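Local coordinates for UPF0131 protein ykqA (Bacillus subtilis, PDB 2QIK) that is a putative gamma-glutamylcyclotransferase, probably acting on gamma-glutamyl substrates, though its exact function is unproven, at residues A[240-252]-A[265-277]. Residues are numbered along the deposited sequence; the frame is centred on the assembly and turned at random.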
# COMPACT_ATOMS: atom_id res chain seq x y z
N GLU A 240 15.34 -5.31 9.81
CA GLU A 240 15.95 -4.08 9.34
C GLU A 240 17.46 -4.14 9.44
O GLU A 240 18.06 -4.52 10.47
CB GLU A 240 15.44 -2.88 10.13
CG GLU A 240 13.96 -2.60 10.01
CD GLU A 240 13.66 -1.21 10.59
OE1 GLU A 240 13.94 -0.15 9.95
OE2 GLU A 240 13.18 -1.14 11.79
N ILE A 241 18.12 -3.67 8.40
CA ILE A 241 19.52 -3.40 8.37
C ILE A 241 19.75 -2.00 7.82
O ILE A 241 18.87 -1.44 7.20
CB ILE A 241 20.34 -4.45 7.60
CG1 ILE A 241 20.06 -4.43 6.14
CG2 ILE A 241 20.10 -5.83 8.14
CD1 ILE A 241 20.93 -5.43 5.39
N ALA A 242 20.93 -1.44 8.02
CA ALA A 242 21.19 -0.10 7.59
C ALA A 242 21.15 0.06 6.06
O ALA A 242 21.58 -0.83 5.32
CB ALA A 242 22.56 0.36 8.08
N PRO A 243 20.67 1.22 5.61
CA PRO A 243 20.73 1.51 4.19
C PRO A 243 22.18 1.86 3.75
O PRO A 243 23.02 2.26 4.58
CB PRO A 243 19.84 2.77 4.05
CG PRO A 243 19.91 3.45 5.39
CD PRO A 243 20.04 2.31 6.38
N PRO A 244 22.49 1.67 2.48
CA PRO A 244 23.82 2.10 2.04
C PRO A 244 23.88 3.63 2.03
O PRO A 244 22.88 4.32 1.95
CB PRO A 244 23.93 1.51 0.64
CG PRO A 244 22.56 1.36 0.21
CD PRO A 244 21.69 1.17 1.37
N GLN A 245 25.10 4.18 2.07
CA GLN A 245 25.28 5.59 2.30
C GLN A 245 24.70 6.50 1.24
O GLN A 245 24.14 7.49 1.54
CB GLN A 245 26.81 5.88 2.40
CG GLN A 245 27.37 7.29 2.63
CD GLN A 245 28.87 7.25 3.01
OE1 GLN A 245 29.66 8.08 2.56
NE2 GLN A 245 29.25 6.25 3.87
N HIS A 246 24.90 6.16 -0.01
CA HIS A 246 24.47 6.96 -1.14
C HIS A 246 22.94 7.15 -1.06
O HIS A 246 22.42 8.32 -1.08
CB HIS A 246 25.00 6.19 -2.41
CG HIS A 246 24.13 5.02 -2.86
ND1 HIS A 246 24.02 3.84 -2.16
CD2 HIS A 246 23.26 4.89 -3.91
CE1 HIS A 246 23.17 3.03 -2.76
NE2 HIS A 246 22.69 3.64 -3.82
N TYR A 247 22.24 6.02 -0.89
CA TYR A 247 20.76 5.95 -0.72
C TYR A 247 20.30 6.71 0.53
O TYR A 247 19.38 7.47 0.46
CB TYR A 247 20.34 4.51 -0.68
CG TYR A 247 18.87 4.25 -0.46
CD1 TYR A 247 17.93 4.47 -1.46
CD2 TYR A 247 18.43 3.79 0.75
CE1 TYR A 247 16.57 4.22 -1.22
CE2 TYR A 247 17.13 3.55 1.01
CZ TYR A 247 16.19 3.78 0.03
OH TYR A 247 14.90 3.51 0.33
N GLN A 248 21.00 6.52 1.66
CA GLN A 248 20.64 7.24 2.85
C GLN A 248 20.74 8.74 2.66
O GLN A 248 19.89 9.52 3.11
CB GLN A 248 21.51 6.83 4.03
CG GLN A 248 21.25 7.65 5.25
CD GLN A 248 21.84 7.14 6.58
OE1 GLN A 248 21.90 7.92 7.61
NE2 GLN A 248 22.20 5.91 6.60
N ILE A 249 21.77 9.16 1.92
CA ILE A 249 21.86 10.59 1.67
C ILE A 249 20.69 11.14 0.88
O ILE A 249 20.24 12.25 1.12
CB ILE A 249 23.22 10.92 1.02
CG1 ILE A 249 24.41 10.63 1.96
CG2 ILE A 249 23.28 12.41 0.59
CD1 ILE A 249 25.78 10.56 1.23
N GLU A 250 20.17 10.38 -0.08
CA GLU A 250 18.96 10.82 -0.84
C GLU A 250 17.80 11.03 0.10
O GLU A 250 17.12 12.05 0.04
CB GLU A 250 18.62 9.80 -1.90
CG GLU A 250 19.65 9.70 -2.99
CD GLU A 250 19.42 8.53 -3.92
OE1 GLU A 250 20.33 7.68 -3.96
OE2 GLU A 250 18.45 8.46 -4.69
N ILE A 251 17.59 10.07 1.01
CA ILE A 251 16.50 10.19 1.98
C ILE A 251 16.65 11.41 2.84
O ILE A 251 15.73 12.18 3.09
CB ILE A 251 16.37 8.93 2.84
CG1 ILE A 251 15.98 7.79 1.97
CG2 ILE A 251 15.39 9.12 3.98
CD1 ILE A 251 15.86 6.46 2.67
N GLU A 252 17.88 11.62 3.29
CA GLU A 252 18.13 12.75 4.15
C GLU A 252 17.87 14.05 3.46
O GLU A 252 17.28 14.95 4.06
CB GLU A 252 19.57 12.70 4.71
CG GLU A 252 19.81 11.57 5.69
CD GLU A 252 21.14 11.62 6.35
OE1 GLU A 252 21.36 10.77 7.20
OE2 GLU A 252 21.92 12.52 6.05
N GLU A 265 14.86 14.20 12.26
CA GLU A 265 15.86 13.78 13.22
C GLU A 265 15.68 12.36 13.70
O GLU A 265 16.64 11.59 13.84
CB GLU A 265 15.78 14.70 14.45
CG GLU A 265 16.68 14.20 15.53
CD GLU A 265 16.60 15.04 16.78
OE1 GLU A 265 17.69 15.14 17.40
OE2 GLU A 265 15.56 15.60 17.17
N LYS A 266 14.43 11.98 13.99
CA LYS A 266 14.10 10.61 14.33
C LYS A 266 14.48 9.61 13.26
O LYS A 266 14.99 8.55 13.56
CB LYS A 266 12.63 10.52 14.62
CG LYS A 266 12.27 10.84 15.99
CD LYS A 266 10.82 10.24 16.25
CE LYS A 266 10.34 10.69 17.59
NZ LYS A 266 9.07 9.92 18.10
N LEU A 267 14.18 9.94 12.01
CA LEU A 267 14.44 9.06 10.89
C LEU A 267 15.96 8.85 10.71
O LEU A 267 16.41 7.74 10.53
CB LEU A 267 13.78 9.60 9.61
CG LEU A 267 13.99 8.73 8.32
CD1 LEU A 267 13.44 7.32 8.40
CD2 LEU A 267 13.37 9.43 7.18
N LYS A 268 16.72 9.95 10.78
CA LYS A 268 18.16 9.88 10.72
C LYS A 268 18.67 9.00 11.87
O LYS A 268 19.53 8.16 11.65
CB LYS A 268 18.81 11.26 10.77
CG LYS A 268 18.69 12.00 9.47
CD LYS A 268 19.25 13.46 9.58
CE LYS A 268 19.22 14.25 8.25
NZ LYS A 268 19.67 15.68 8.39
N ARG A 269 18.20 9.22 13.10
CA ARG A 269 18.71 8.44 14.18
C ARG A 269 18.39 6.94 13.98
O ARG A 269 19.20 6.04 14.26
CB ARG A 269 18.08 8.89 15.53
CG ARG A 269 18.54 10.22 16.29
CD ARG A 269 17.82 10.63 17.81
NE ARG A 269 18.89 10.41 18.74
CZ ARG A 269 19.54 9.25 18.95
NH1 ARG A 269 20.53 9.19 19.85
NH2 ARG A 269 19.20 8.14 18.29
N HIS A 270 17.19 6.64 13.44
CA HIS A 270 16.83 5.27 13.17
C HIS A 270 17.75 4.66 12.15
O HIS A 270 18.23 3.54 12.37
CB HIS A 270 15.37 5.19 12.71
CG HIS A 270 14.90 3.81 12.45
ND1 HIS A 270 14.71 2.90 13.47
CD2 HIS A 270 14.59 3.20 11.29
CE1 HIS A 270 14.34 1.76 12.93
NE2 HIS A 270 14.25 1.90 11.61
N MSE A 271 17.94 5.31 11.01
CA MSE A 271 18.83 4.79 9.98
C MSE A 271 20.23 4.54 10.53
O MSE A 271 20.86 3.56 10.22
CB MSE A 271 18.89 5.72 8.80
CG MSE A 271 17.56 5.81 8.03
SE MSE A 271 17.59 6.76 6.40
CE MSE A 271 17.98 8.44 7.07
N ASN A 272 20.73 5.47 11.32
CA ASN A 272 22.11 5.39 11.83
C ASN A 272 22.26 4.36 12.94
O ASN A 272 23.38 3.99 13.28
CB ASN A 272 22.61 6.77 12.30
CG ASN A 272 22.81 7.73 11.22
OD1 ASN A 272 22.57 8.99 11.38
ND2 ASN A 272 23.26 7.24 10.08
N SER A 273 21.17 3.89 13.53
CA SER A 273 21.15 2.95 14.65
C SER A 273 21.16 1.51 14.16
O SER A 273 21.44 0.56 14.90
CB SER A 273 19.93 3.24 15.56
OG SER A 273 20.04 2.52 16.76
N LEU A 274 20.79 1.31 12.90
CA LEU A 274 20.64 -0.03 12.40
C LEU A 274 21.98 -0.75 12.20
O LEU A 274 22.97 -0.12 11.80
CB LEU A 274 19.84 0.05 11.08
CG LEU A 274 18.36 0.47 11.18
CD1 LEU A 274 17.80 0.65 9.81
CD2 LEU A 274 17.55 -0.52 11.98
N PRO A 275 21.97 -2.07 12.38
CA PRO A 275 23.19 -2.84 12.13
C PRO A 275 23.46 -2.88 10.64
O PRO A 275 22.54 -2.87 9.83
CB PRO A 275 22.85 -4.23 12.65
CG PRO A 275 21.39 -4.29 12.56
CD PRO A 275 20.81 -2.89 12.78
N LYS A 276 24.70 -3.02 10.27
CA LYS A 276 25.05 -3.17 8.88
C LYS A 276 24.65 -4.58 8.46
O LYS A 276 24.68 -5.55 9.26
CB LYS A 276 26.55 -2.93 8.67
CG LYS A 276 26.87 -2.58 7.23
CD LYS A 276 28.10 -3.23 6.68
CE LYS A 276 28.30 -2.86 5.26
NZ LYS A 276 28.04 -1.39 5.00
N GLY A 277 24.30 -4.71 7.20
CA GLY A 277 24.35 -6.02 6.61
C GLY A 277 25.77 -6.53 6.70
O GLY A 277 25.95 -7.66 7.04
O HOH W 1 23.88 -2.26 5.72
O HOH W 2 22.93 11.09 9.34
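His270 and Glu240 form a His-carboxylate hydrogen bond. NE2 of His270 donates to OE1 of Glu240 over 2.7 Å, nearly straight at 164°. It reaches the syn side of the oxygen and runs close to the ring plane. With CG of His270 anti to the backbone N (chi1 -178°), the ring edge is carried to the carboxylate. Glu240 OE1 also accepts from Phe167 N, and OE2 forms a salt bridge with Arg166. With an alanine here, the His270 N-H is likely to lose this acceptor and Arg166 this carboxylate partner.

One backbone bond joins the loops, Ala242 N to Pro275 O at 2.8 Å. Water bridges Ala242 O to Gly277 N, and a second water links Glu252 OE1 to Asn272 OD1.

Apolar packing centres on selenomethionine Met271. Its SE lies 4.0 Å from Ile251 CG2 and 4.2 Å from Pro243 CG. Its bent end puts CE 3.9 Å from Glu252 CG. Leu274 CD2 meets Glu240 CB at 3.7 Å. Lys268 lays its methylenes across Glu252, while its NZ forms a salt bridge with Glu256.

Helices 245-258 and 261-273 form an antiparallel hairpin; the axes of 245-252 and 265-273 approach to 11.1 Å and run at 170°. Phe167 touches Ile251, His270, Met271 and Leu274, so the helix pair packs on strand 164-171.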